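Local coordinates for glycine cleavage system H protein (Mycobacterium tuberculosis, PDB 3IFT) that probably carries the methylamine group of glycine from the P protein to the T protein of the glycine cleavage system on a covalently bound lipoyl arm, at residues S10-D15 against E134-T139; A20-I25 against G36-A41; D47-Q52 against E70-V75; P54-A59 against S87-D92; L78-S83 against L111-D116. All coordinates share one frame; numbering follows the deposited sequence.

Interaction 1 (S10-D15 against E134-T139); sequences SDIPSD and EAYRGT
Arg137 lays its guanidinium group flat beneath the tip of Ile12 while its outer end grips the backbone of Ser10. Ile12 CD1 stands over the centre of one guanidinium face, 3.4 Å from Arg137 CZ. Both terminal nitrogens converge on a single acceptor: Arg137 NH1 lies 2.9 Å and Arg137 NH2 2.8 Å from Ser10 O. That oxygen sits close to the guanidinium plane, and NH2 meets it nearly along the C=O axis, whereas NH1 comes in at a more bent angle (134°), tilted from the carbonyl plane. Bends at chi2 (78°) and chi3 (66°) fold the arginine chain back toward the loop, and the forked bond together with the methyl above it limits rotation of the flat group. The contact thus fastens the irregular segment before strand 17-18 to helix 133-139, bringing together pieces from near both ends of the H-protein chain. The same methyl also meets Tyr136, Ile12 CD1 lying 3.4 Å from Tyr136 CD2 in an oblique approach, and Ile12 CG2 lies in the ring plane at its edge. The Tyr136 ring runs on past Ile12 to stack on Tyr18, and its OH is hydrogen-bonded to His22 and Thr38.

Interaction 2 (A20-I25 against G36-A41); sequences AEHEWI and GITDYA
The open end of the beta hairpin formed by strands 23-29 and 32-37 is joined here, where Trp24 pairs with Gly36 and the second strand gives way to helix 39-45. Trp24 N donates to Gly36 O at 2.8 Å, and Gly36 N returns a longer bond to Trp24 O. One step on, Glu23 and Ile37 form a non-hydrogen-bonded pair; beyond them Thr38 N reaches His22 O at 2.9 Å. The indole of Trp24 folds back over the neighbouring strand, chi1 55° placing CG between the backbone N and the carbonyl carbon. One face then covers Gly36, whose CA makes a CH-pi contact 3.6 Å from the centroid of the five-membered ring, and the absence of a side chain on Gly36 allows this closeness. Trp24 NE1 is hydrogen-bonded to Pro104 O. At the other end, the His22 ring, whose ND1 is held by Tyr136, lies between Ala20 O over one face and Tyr40 CE2 over the opposite one, the two rings inclined at 38°. Thr38 OG1, besides its bond to the same tyrosine, accepts from Ala41 N at 3.1 Å, the bond of a threonine N-cap that starts a helix directly after a hairpin strand.

Interaction 3 (D47-Q52 against E70-V75); sequences DVVFVQ and ESTKSV
Glu70 O is gripped by two successive backbone amides, those of Val49 and Phe50. Val49 N lies 2.8 Å from Glu70 O, in the carbonyl plane, while Phe50 N stands 3.1 Å from Glu70 O and is tilted 20° out of that plane. Two residues facing one make a classic beta bulge, and the return bond from Glu70 N to Phe50 O, at 2.8 Å, completes the pairing. The Val49 side chain leans toward the facing strand: its CG2 comes to 3.2 Å from Glu70 O, and its CG1 meets Thr72 CG2 at 3.6 Å, the two side chains crossing at about a right angle. Glu70 and Phe50 lie on the same face of the sheet; the glutamate is extended, with its CG anti to the backbone N (chi1 161°), and its carboxylate plane stands 81° from that of the phenyl ring. Ser71 OG accepts from Ser74 N at 2.7 Å in an ST motif and is also hydrogen-bonded to Leu45 O, which helps fix the tight turn bearing Lys73, the predicted lipoyl attachment site, unmodified here. Lys73 NZ is hydrogen-bonded to Ala44 O at the end of helix 39-45. Strand 48-52 is an outermost strand of the three-stranded sheet, with 65-71 in the middle and 75-79 beyond, and Val48 packs on helix 99-102.

Interaction 4 (P54-A59 against S87-D92); sequences PVIGTA and SEVNSD
Ile56 reaches across from a turn to strand 84-89, and its branches divide the contact. From CB, which points toward the strand, CG2 goes to the carbonyl of Ser87, 3.7 Å from its O. The other branch, CG1, lies beside the backbone N (chi1 -70°) and runs out over the strand, passing Glu88 CA and approaching Val89 CG2 at 4.0 Å. Its extended end, CD1, settles 3.5 Å from Glu88 CA and 3.6 Å from Glu88 OE1, where the glutamate, bent at chi2, curls back over its own backbone. The aliphatic tip thus lies obliquely across the strand, touching main chain and carboxylate together. Val89 closes the same patch from beyond: its CG1 comes 3.3 Å from Pro54 O, while Pro54 packs on Leu111 of the next strand. All of this is van der Waals contact. The loop's own shape is set by polar bonds, since Val55 O accepts from Thr58 N at 3.1 Å and from Thr58 OG1 at 2.6 Å, both on one face of its plane. Gly57, with phi 106°, fits the third position. The backbone bond and these angles make a type II beta turn, which here leads into strand 59-60, the edge of the six-stranded antiparallel sheet.

Interaction 5 (L78-S83 against L111-D116); sequences LYAPIS and LDIQVD
Apolar contacts between Ile113 and the segment Ala80 to Ile82 make up most of this interface. Ile113 CD1 presses on Pro81 CD at 3.5 Å, the two side chains meeting at a slant, and it also lies 4.3 Å from Ala80 CB. With CG1 set beside the backbone N (chi1 -60°), the long branch of Ile113 extends to the proline, leaving CG2 to meet Ile82. There Ile113 CG2 lies 4.0 Å from Ile82 CD1, and the two isoleucines run past one another in opposite directions. Ile82 CD1 meets Val115 CG1 at 3.2 Å, closer than ordinary van der Waals contact, with the side chains nearly perpendicular; this is the tightest spot of the interface. These side chains belong to the buried core of the H protein, where the connection from strand 75-79 to strand 84-89 packs on strand 111-114 of the six-stranded antiparallel sheet and on Val115 just beyond it. Ile82 also packs on Val33, and Pro81 on Val35, of strand 32-37. Contacts of side-chain methyls with backbone come next. Ile113 CD1 stands 3.9 Å from Ile82 O, and Val115 CG1 approaches Ser83 O at 3.7 Å. Polar bonds lie outside the pair: Ser83 OG binds Ala62 N, and Asp112 OD1 forms a salt bridge with Arg34 NE on strand 32-37.

Overall arrangement
From the N terminus, residues 10-15 open the widest loop, closed only at 134-139 in interaction 1, and the other four lie within it. Interaction 2 soon closes a short hairpin loop and leads into helix 39-45; it touches interaction 1 through the Tyr136 hydroxyl. Interaction 3 follows in series, closing strand 48-52 against 65-71. Interaction 4, opening at 54-59, crosses interaction 3, and interaction 5 crosses interaction 4 in turn. Glu23 binds Tyr79 N, joining interactions 2 and 5, while Glu88 and Ser87 pair with Asp112 between 4 and 5. Together they tie the two sheets and terminal helix.

Interaction 1 (S10-D15 against E134-T139)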
# COMPACT_ATOMS: atom_id res chain seq x y z
N SER A 10 -0.40 -2.10 16.84
CA SER A 10 -0.55 -2.47 15.42
C SER A 10 0.79 -3.00 14.93
O SER A 10 1.83 -2.56 15.39
CB SER A 10 -1.05 -1.31 14.57
OG SER A 10 -0.04 -0.36 14.28
N ASP A 11 0.75 -3.98 14.04
CA ASP A 11 1.97 -4.56 13.49
C ASP A 11 2.50 -3.59 12.45
O ASP A 11 1.74 -3.05 11.65
CB ASP A 11 1.73 -5.92 12.84
CG ASP A 11 1.15 -6.94 13.77
OD1 ASP A 11 1.44 -6.90 15.00
OD2 ASP A 11 0.37 -7.79 13.29
N ILE A 12 3.79 -3.35 12.51
CA ILE A 12 4.49 -2.56 11.55
C ILE A 12 5.77 -3.35 11.25
O ILE A 12 6.74 -3.22 11.99
CB ILE A 12 4.80 -1.15 12.10
CG1 ILE A 12 3.51 -0.39 12.47
CG2 ILE A 12 5.55 -0.32 11.07
CD1 ILE A 12 3.74 1.00 13.06
N PRO A 13 5.74 -4.23 10.21
CA PRO A 13 6.96 -4.95 9.83
C PRO A 13 8.13 -4.02 9.63
O PRO A 13 7.99 -2.97 8.97
CB PRO A 13 6.58 -5.59 8.49
CG PRO A 13 5.16 -5.95 8.67
CD PRO A 13 4.58 -4.72 9.44
N SER A 14 9.26 -4.41 10.20
CA SER A 14 10.47 -3.63 10.09
C SER A 14 11.01 -3.67 8.68
O SER A 14 11.88 -2.89 8.36
CB SER A 14 11.55 -4.11 11.07
OG SER A 14 12.00 -5.40 10.70
N ASP A 15 10.52 -4.57 7.82
CA ASP A 15 11.17 -4.76 6.53
C ASP A 15 10.44 -4.01 5.44
O ASP A 15 10.72 -4.19 4.27
CB ASP A 15 11.35 -6.23 6.18
CG ASP A 15 10.04 -6.99 6.12
OD1 ASP A 15 9.02 -6.51 6.65
OD2 ASP A 15 10.04 -8.07 5.51
N GLU A 134 9.98 2.60 11.89
CA GLU A 134 10.11 3.35 13.12
C GLU A 134 9.46 4.71 12.94
O GLU A 134 8.70 5.17 13.80
CB GLU A 134 11.60 3.51 13.43
CG GLU A 134 11.93 3.67 14.89
CD GLU A 134 13.38 4.14 15.10
OE1 GLU A 134 14.30 3.51 14.53
OE2 GLU A 134 13.57 5.15 15.81
N ALA A 135 9.74 5.35 11.81
CA ALA A 135 9.14 6.62 11.47
C ALA A 135 7.62 6.46 11.29
O ALA A 135 6.83 7.30 11.72
CB ALA A 135 9.76 7.20 10.21
N TYR A 136 7.20 5.39 10.65
CA TYR A 136 5.77 5.16 10.54
C TYR A 136 5.12 5.04 11.92
O TYR A 136 4.17 5.73 12.21
CB TYR A 136 5.46 3.96 9.68
CG TYR A 136 3.99 3.76 9.56
CD1 TYR A 136 3.17 4.73 8.97
CD2 TYR A 136 3.40 2.61 10.03
CE1 TYR A 136 1.85 4.56 8.87
CE2 TYR A 136 2.06 2.43 9.94
CZ TYR A 136 1.28 3.38 9.36
OH TYR A 136 -0.09 3.16 9.28
N ARG A 137 5.61 4.14 12.75
CA ARG A 137 5.12 4.04 14.13
C ARG A 137 5.02 5.41 14.80
O ARG A 137 4.00 5.75 15.41
CB ARG A 137 6.04 3.14 14.95
CG ARG A 137 5.73 3.04 16.46
CD ARG A 137 4.54 2.12 16.76
NE ARG A 137 4.84 0.72 16.42
CZ ARG A 137 3.94 -0.23 16.24
NH1 ARG A 137 2.63 0.02 16.36
NH2 ARG A 137 4.34 -1.46 15.93
N GLY A 138 6.09 6.18 14.66
CA GLY A 138 6.18 7.51 15.21
C GLY A 138 5.02 8.40 14.86
O GLY A 138 4.57 9.18 15.70
N THR A 139 4.52 8.27 13.63
CA THR A 139 3.37 9.04 13.17
C THR A 139 2.08 8.59 13.85
O THR A 139 1.12 9.36 13.91
CB THR A 139 3.18 8.99 11.61
OG1 THR A 139 2.64 7.72 11.18
CG2 THR A 139 4.50 9.27 10.88

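Interaction 2 (A20-I25 against G36-A41)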
# COMPACT_ATOMS: atom_id res chain seq x y z
N ALA A 20 2.89 8.05 5.36
CA ALA A 20 2.10 8.66 6.42
C ALA A 20 0.62 8.33 6.29
O ALA A 20 -0.12 8.39 7.25
CB ALA A 20 2.29 10.19 6.41
N GLU A 21 0.20 7.98 5.09
CA GLU A 21 -1.20 7.73 4.84
C GLU A 21 -1.46 6.24 4.98
O GLU A 21 -2.47 5.77 4.52
CB GLU A 21 -1.62 8.20 3.47
CG GLU A 21 -1.59 9.72 3.30
CD GLU A 21 -0.19 10.22 3.17
OE1 GLU A 21 0.55 9.61 2.40
OE2 GLU A 21 0.19 11.20 3.86
N HIS A 22 -0.51 5.52 5.59
CA HIS A 22 -0.72 4.15 6.07
C HIS A 22 -0.70 3.12 4.98
O HIS A 22 -1.42 2.12 5.02
CB HIS A 22 -2.02 4.04 6.89
CG HIS A 22 -2.21 5.18 7.84
ND1 HIS A 22 -1.42 5.34 8.96
CD2 HIS A 22 -3.04 6.24 7.81
CE1 HIS A 22 -1.77 6.45 9.58
NE2 HIS A 22 -2.74 7.02 8.90
N GLU A 23 0.16 3.36 4.02
CA GLU A 23 0.46 2.35 3.05
C GLU A 23 1.81 1.80 3.36
O GLU A 23 2.64 2.48 3.95
CB GLU A 23 0.38 2.90 1.66
CG GLU A 23 -1.07 3.11 1.30
CD GLU A 23 -1.30 3.80 -0.02
OE1 GLU A 23 -0.47 3.62 -0.93
OE2 GLU A 23 -2.31 4.53 -0.12
N TRP A 24 2.00 0.56 2.97
CA TRP A 24 3.31 -0.04 3.10
C TRP A 24 3.80 -0.35 1.72
O TRP A 24 3.02 -0.48 0.78
CB TRP A 24 3.31 -1.27 4.00
CG TRP A 24 2.36 -2.34 3.62
CD1 TRP A 24 1.09 -2.48 4.08
CD2 TRP A 24 2.57 -3.40 2.67
NE1 TRP A 24 0.50 -3.61 3.51
CE2 TRP A 24 1.38 -4.18 2.64
CE3 TRP A 24 3.63 -3.76 1.85
CZ2 TRP A 24 1.22 -5.29 1.79
CZ3 TRP A 24 3.49 -4.87 1.05
CH2 TRP A 24 2.28 -5.61 1.00
N ILE A 25 5.10 -0.47 1.63
CA ILE A 25 5.80 -0.65 0.36
C ILE A 25 6.85 -1.67 0.65
O ILE A 25 7.71 -1.46 1.54
CB ILE A 25 6.44 0.66 -0.12
CG1 ILE A 25 5.37 1.72 -0.31
CG2 ILE A 25 7.21 0.43 -1.45
CD1 ILE A 25 5.22 2.69 0.85
N GLY A 36 0.38 -2.24 0.10
CA GLY A 36 -0.87 -2.49 0.79
C GLY A 36 -1.08 -1.42 1.81
O GLY A 36 -0.38 -0.38 1.84
N ILE A 37 -2.08 -1.64 2.64
CA ILE A 37 -2.32 -0.76 3.76
C ILE A 37 -1.86 -1.44 5.02
O ILE A 37 -1.80 -2.66 5.11
CB ILE A 37 -3.79 -0.30 3.90
CG1 ILE A 37 -4.74 -1.50 4.03
CG2 ILE A 37 -4.17 0.61 2.74
CD1 ILE A 37 -6.11 -1.06 4.48
N THR A 38 -1.49 -0.63 5.99
CA THR A 38 -0.91 -1.17 7.20
C THR A 38 -1.97 -1.86 8.07
O THR A 38 -3.15 -1.72 7.87
CB THR A 38 -0.22 -0.03 7.95
OG1 THR A 38 -1.20 0.91 8.36
CG2 THR A 38 0.80 0.65 6.98
N ASP A 39 -1.51 -2.62 9.04
CA ASP A 39 -2.35 -3.15 10.09
C ASP A 39 -3.18 -2.09 10.78
O ASP A 39 -4.37 -2.26 10.99
CB ASP A 39 -1.48 -3.84 11.09
CG ASP A 39 -2.26 -4.60 12.12
OD1 ASP A 39 -3.41 -4.96 11.85
OD2 ASP A 39 -1.68 -4.84 13.20
N TYR A 40 -2.55 -0.97 11.09
CA TYR A 40 -3.24 0.15 11.69
C TYR A 40 -4.35 0.65 10.78
O TYR A 40 -5.44 0.87 11.24
CB TYR A 40 -2.24 1.27 11.93
CG TYR A 40 -2.87 2.59 12.23
CD1 TYR A 40 -3.14 2.96 13.55
CD2 TYR A 40 -3.19 3.48 11.22
CE1 TYR A 40 -3.69 4.16 13.85
CE2 TYR A 40 -3.78 4.70 11.51
CZ TYR A 40 -3.99 5.05 12.84
OH TYR A 40 -4.55 6.26 13.20
N ALA A 41 -4.07 0.80 9.48
CA ALA A 41 -5.05 1.31 8.53
C ALA A 41 -6.25 0.37 8.41
O ALA A 41 -7.39 0.81 8.45
CB ALA A 41 -4.42 1.52 7.16

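Interaction 3 (D47-Q52 against E70-V75)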
# COMPACT_ATOMS: atom_id res chain seq x y z
N ASP A 47 -13.73 -3.69 8.54
CA ASP A 47 -13.79 -4.76 7.55
C ASP A 47 -13.94 -4.22 6.13
O ASP A 47 -14.91 -3.56 5.78
CB ASP A 47 -14.93 -5.73 7.86
CG ASP A 47 -14.68 -6.53 9.11
OD1 ASP A 47 -13.53 -6.67 9.56
OD2 ASP A 47 -15.68 -7.04 9.63
N VAL A 48 -12.97 -4.56 5.30
CA VAL A 48 -12.98 -4.09 3.96
C VAL A 48 -14.00 -4.87 3.18
O VAL A 48 -13.96 -6.09 3.11
CB VAL A 48 -11.62 -4.20 3.32
CG1 VAL A 48 -11.69 -3.74 1.89
CG2 VAL A 48 -10.61 -3.38 4.14
N VAL A 49 -14.92 -4.13 2.63
CA VAL A 49 -15.97 -4.66 1.81
C VAL A 49 -15.67 -4.38 0.35
O VAL A 49 -16.23 -5.02 -0.53
CB VAL A 49 -17.31 -4.01 2.20
CG1 VAL A 49 -17.60 -4.32 3.67
CG2 VAL A 49 -17.25 -2.54 1.98
N PHE A 50 -14.78 -3.41 0.09
CA PHE A 50 -14.48 -3.03 -1.29
C PHE A 50 -13.11 -2.35 -1.40
O PHE A 50 -12.68 -1.63 -0.52
CB PHE A 50 -15.60 -2.17 -1.86
CG PHE A 50 -15.48 -1.96 -3.34
CD1 PHE A 50 -15.59 -3.05 -4.22
CD2 PHE A 50 -15.25 -0.69 -3.87
CE1 PHE A 50 -15.47 -2.87 -5.63
CE2 PHE A 50 -15.12 -0.49 -5.26
CZ PHE A 50 -15.23 -1.58 -6.14
N VAL A 51 -12.44 -2.65 -2.49
CA VAL A 51 -11.14 -2.13 -2.84
C VAL A 51 -11.18 -1.73 -4.30
O VAL A 51 -11.37 -2.58 -5.15
CB VAL A 51 -10.08 -3.20 -2.66
CG1 VAL A 51 -8.75 -2.70 -3.15
CG2 VAL A 51 -9.99 -3.60 -1.18
N GLN A 52 -11.04 -0.44 -4.58
CA GLN A 52 -10.94 0.02 -5.94
C GLN A 52 -9.47 0.22 -6.19
O GLN A 52 -8.84 1.06 -5.56
CB GLN A 52 -11.70 1.32 -6.21
CG GLN A 52 -11.82 1.61 -7.71
CD GLN A 52 -12.47 0.46 -8.49
OE1 GLN A 52 -11.79 -0.40 -9.08
NE2 GLN A 52 -13.80 0.42 -8.46
N GLU A 70 -12.51 0.52 1.19
CA GLU A 70 -13.80 0.89 1.73
C GLU A 70 -14.26 -0.21 2.69
O GLU A 70 -14.26 -1.39 2.34
CB GLU A 70 -14.78 1.11 0.56
CG GLU A 70 -16.24 1.06 0.87
CD GLU A 70 -17.11 1.57 -0.31
OE1 GLU A 70 -16.54 2.09 -1.30
OE2 GLU A 70 -18.35 1.46 -0.22
N SER A 71 -14.63 0.21 3.89
CA SER A 71 -15.36 -0.62 4.82
C SER A 71 -16.81 -0.19 4.72
O SER A 71 -17.12 0.79 4.03
CB SER A 71 -14.86 -0.41 6.25
OG SER A 71 -15.16 0.91 6.74
N THR A 72 -17.71 -0.82 5.47
CA THR A 72 -19.09 -0.31 5.49
C THR A 72 -19.14 1.08 6.13
O THR A 72 -19.95 1.91 5.76
CB THR A 72 -20.06 -1.24 6.20
OG1 THR A 72 -19.64 -1.41 7.56
CG2 THR A 72 -20.12 -2.58 5.49
N LYS A 73 -18.24 1.37 7.05
CA LYS A 73 -18.26 2.67 7.72
C LYS A 73 -17.38 3.73 7.08
O LYS A 73 -17.70 4.92 7.14
CB LYS A 73 -17.90 2.50 9.19
CG LYS A 73 -16.50 1.93 9.50
CD LYS A 73 -16.28 1.72 11.04
CE LYS A 73 -14.86 1.42 11.38
NZ LYS A 73 -13.96 2.58 11.08
N SER A 74 -16.27 3.32 6.46
CA SER A 74 -15.25 4.26 6.01
C SER A 74 -14.74 3.98 4.60
O SER A 74 -14.70 2.82 4.12
CB SER A 74 -14.05 4.24 6.96
OG SER A 74 -14.41 4.64 8.26
N VAL A 75 -14.30 5.06 3.98
CA VAL A 75 -13.66 5.01 2.68
C VAL A 75 -12.34 5.75 2.83
O VAL A 75 -12.29 6.81 3.45
CB VAL A 75 -14.46 5.72 1.58
CG1 VAL A 75 -13.74 5.55 0.21
CG2 VAL A 75 -15.87 5.19 1.51

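Interaction 4 (P54-A59 against S87-D92)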
# COMPACT_ATOMS: atom_id res chain seq x y z
N PRO A 54 -6.27 0.45 -9.31
CA PRO A 54 -6.16 0.89 -10.67
C PRO A 54 -5.90 -0.31 -11.56
O PRO A 54 -5.62 -1.40 -11.09
CB PRO A 54 -4.96 1.83 -10.64
CG PRO A 54 -4.11 1.28 -9.57
CD PRO A 54 -4.97 0.51 -8.62
N VAL A 55 -5.99 -0.08 -12.86
CA VAL A 55 -5.86 -1.11 -13.85
C VAL A 55 -4.39 -1.42 -13.99
O VAL A 55 -3.56 -0.51 -13.90
CB VAL A 55 -6.54 -0.57 -15.14
CG1 VAL A 55 -6.09 -1.29 -16.37
CG2 VAL A 55 -8.06 -0.64 -14.93
N ILE A 56 -4.05 -2.69 -14.20
CA ILE A 56 -2.66 -3.04 -14.49
C ILE A 56 -2.24 -2.33 -15.78
O ILE A 56 -2.98 -2.28 -16.74
CB ILE A 56 -2.41 -4.53 -14.60
CG1 ILE A 56 -2.54 -5.14 -13.19
CG2 ILE A 56 -0.99 -4.85 -15.23
CD1 ILE A 56 -2.37 -6.63 -13.17
N GLY A 57 -1.08 -1.70 -15.70
CA GLY A 57 -0.53 -0.92 -16.79
C GLY A 57 -0.64 0.57 -16.50
O GLY A 57 -0.07 1.38 -17.22
N THR A 58 -1.36 0.93 -15.45
CA THR A 58 -1.66 2.34 -15.21
C THR A 58 -0.40 3.00 -14.74
O THR A 58 0.15 2.56 -13.74
CB THR A 58 -2.73 2.54 -14.14
OG1 THR A 58 -3.94 1.97 -14.59
CG2 THR A 58 -2.97 4.01 -13.88
N ALA A 59 0.08 4.02 -15.47
CA ALA A 59 1.21 4.81 -14.99
C ALA A 59 0.74 5.62 -13.79
O ALA A 59 -0.29 6.27 -13.85
CB ALA A 59 1.76 5.73 -16.11
N SER A 87 1.73 -2.95 -11.89
CA SER A 87 2.13 -4.17 -12.58
C SER A 87 1.35 -5.41 -12.13
O SER A 87 1.33 -6.43 -12.82
CB SER A 87 3.60 -4.38 -12.36
OG SER A 87 3.88 -4.31 -10.98
N GLU A 88 0.72 -5.31 -10.97
CA GLU A 88 -0.13 -6.37 -10.43
C GLU A 88 -1.15 -5.73 -9.54
O GLU A 88 -0.96 -4.65 -9.01
CB GLU A 88 0.64 -7.38 -9.61
CG GLU A 88 1.08 -8.58 -10.29
CD GLU A 88 0.05 -9.14 -11.25
OE1 GLU A 88 -1.16 -9.19 -10.94
OE2 GLU A 88 0.50 -9.54 -12.33
N VAL A 89 -2.29 -6.40 -9.43
CA VAL A 89 -3.30 -6.00 -8.49
C VAL A 89 -3.74 -7.30 -7.86
O VAL A 89 -3.66 -8.38 -8.49
CB VAL A 89 -4.46 -5.22 -9.12
CG1 VAL A 89 -3.98 -3.84 -9.65
CG2 VAL A 89 -5.13 -6.02 -10.25
N ASN A 90 -4.16 -7.22 -6.61
CA ASN A 90 -4.44 -8.46 -5.89
C ASN A 90 -5.84 -8.90 -6.17
O ASN A 90 -6.79 -8.39 -5.55
CB ASN A 90 -4.23 -8.27 -4.40
CG ASN A 90 -4.47 -9.53 -3.62
OD1 ASN A 90 -4.76 -10.60 -4.20
ND2 ASN A 90 -4.36 -9.44 -2.31
N SER A 91 -5.99 -9.85 -7.10
CA SER A 91 -7.32 -10.26 -7.54
C SER A 91 -8.16 -10.91 -6.44
O SER A 91 -9.39 -10.94 -6.52
CB SER A 91 -7.28 -11.18 -8.78
OG SER A 91 -6.76 -12.46 -8.50
N ASP A 92 -7.49 -11.43 -5.42
CA ASP A 92 -8.17 -12.07 -4.31
C ASP A 92 -9.13 -11.17 -3.57
O ASP A 92 -10.10 -11.66 -2.96
CB ASP A 92 -7.18 -12.63 -3.33
CG ASP A 92 -6.36 -13.73 -3.91
OD1 ASP A 92 -6.79 -14.34 -4.90
OD2 ASP A 92 -5.32 -14.03 -3.34

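Interaction 5 (L78-S83 against L111-D116)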
# COMPACT_ATOMS: atom_id res chain seq x y z
N LEU A 78 -6.47 5.48 -1.71
CA LEU A 78 -5.20 4.82 -1.84
C LEU A 78 -4.35 5.71 -2.69
O LEU A 78 -4.81 6.23 -3.69
CB LEU A 78 -5.39 3.47 -2.53
CG LEU A 78 -6.17 2.46 -1.70
CD1 LEU A 78 -6.45 1.15 -2.47
CD2 LEU A 78 -5.38 2.21 -0.39
N TYR A 79 -3.10 5.91 -2.30
CA TYR A 79 -2.17 6.74 -3.05
C TYR A 79 -1.02 5.89 -3.58
O TYR A 79 -0.61 4.94 -2.94
CB TYR A 79 -1.61 7.81 -2.16
CG TYR A 79 -2.67 8.66 -1.54
CD1 TYR A 79 -3.28 9.67 -2.26
CD2 TYR A 79 -3.13 8.40 -0.27
CE1 TYR A 79 -4.26 10.44 -1.71
CE2 TYR A 79 -4.12 9.18 0.29
CZ TYR A 79 -4.67 10.20 -0.44
OH TYR A 79 -5.65 10.98 0.09
N ALA A 80 -0.53 6.23 -4.76
CA ALA A 80 0.69 5.64 -5.28
C ALA A 80 1.82 6.12 -4.35
O ALA A 80 2.03 7.33 -4.21
CB ALA A 80 0.91 6.06 -6.73
N PRO A 81 2.48 5.19 -3.62
CA PRO A 81 3.55 5.70 -2.76
C PRO A 81 4.76 6.12 -3.59
O PRO A 81 5.53 6.95 -3.16
CB PRO A 81 3.90 4.47 -1.87
CG PRO A 81 2.86 3.48 -2.17
CD PRO A 81 2.42 3.73 -3.55
N ILE A 82 4.89 5.55 -4.78
CA ILE A 82 5.95 5.90 -5.72
C ILE A 82 5.39 6.00 -7.12
O ILE A 82 4.28 5.59 -7.38
CB ILE A 82 7.09 4.85 -5.71
CG1 ILE A 82 6.60 3.47 -6.14
CG2 ILE A 82 7.76 4.82 -4.34
CD1 ILE A 82 7.69 2.58 -6.84
N SER A 83 6.17 6.62 -8.00
CA SER A 83 5.82 6.72 -9.38
C SER A 83 6.23 5.44 -10.04
O SER A 83 7.27 4.86 -9.75
CB SER A 83 6.55 7.90 -10.06
OG SER A 83 6.08 9.11 -9.50
N LEU A 111 -1.50 -4.07 -4.59
CA LEU A 111 -0.96 -3.92 -5.93
C LEU A 111 0.54 -3.78 -5.91
O LEU A 111 1.15 -3.57 -4.85
CB LEU A 111 -1.57 -2.70 -6.64
CG LEU A 111 -1.36 -1.28 -6.11
CD1 LEU A 111 0.09 -0.84 -6.22
CD2 LEU A 111 -2.23 -0.31 -6.94
N ASP A 112 1.12 -3.90 -7.09
CA ASP A 112 2.52 -3.74 -7.27
C ASP A 112 2.71 -2.56 -8.18
O ASP A 112 1.93 -2.34 -9.10
CB ASP A 112 3.15 -4.93 -7.97
CG ASP A 112 3.19 -6.14 -7.13
OD1 ASP A 112 2.92 -6.07 -5.90
OD2 ASP A 112 3.47 -7.19 -7.73
N ILE A 113 3.77 -1.83 -7.94
CA ILE A 113 4.13 -0.75 -8.83
C ILE A 113 5.48 -1.16 -9.34
O ILE A 113 6.33 -1.62 -8.59
CB ILE A 113 4.13 0.64 -8.15
CG1 ILE A 113 2.72 0.93 -7.59
CG2 ILE A 113 4.58 1.71 -9.14
CD1 ILE A 113 2.63 2.12 -6.66
N GLN A 114 5.64 -1.10 -10.65
CA GLN A 114 6.90 -1.43 -11.26
C GLN A 114 7.46 -0.11 -11.74
O GLN A 114 6.73 0.73 -12.25
CB GLN A 114 6.67 -2.40 -12.42
CG GLN A 114 7.91 -3.01 -12.97
CD GLN A 114 7.62 -4.06 -14.04
OE1 GLN A 114 6.48 -4.28 -14.41
NE2 GLN A 114 8.68 -4.68 -14.55
N VAL A 115 8.75 0.09 -11.52
CA VAL A 115 9.42 1.29 -11.95
C VAL A 115 10.39 0.89 -13.03
O VAL A 115 11.07 -0.15 -12.96
CB VAL A 115 10.18 2.00 -10.81
CG1 VAL A 115 9.40 1.88 -9.49
CG2 VAL A 115 11.58 1.43 -10.66
N ASP A 116 10.40 1.70 -14.06
CA ASP A 116 11.51 1.74 -14.94
C ASP A 116 12.27 3.03 -14.65
O ASP A 116 11.71 4.13 -14.84
CB ASP A 116 11.02 1.71 -16.38
CG ASP A 116 12.02 1.07 -17.27
OD1 ASP A 116 12.49 -0.02 -16.88
OD2 ASP A 116 12.33 1.66 -18.33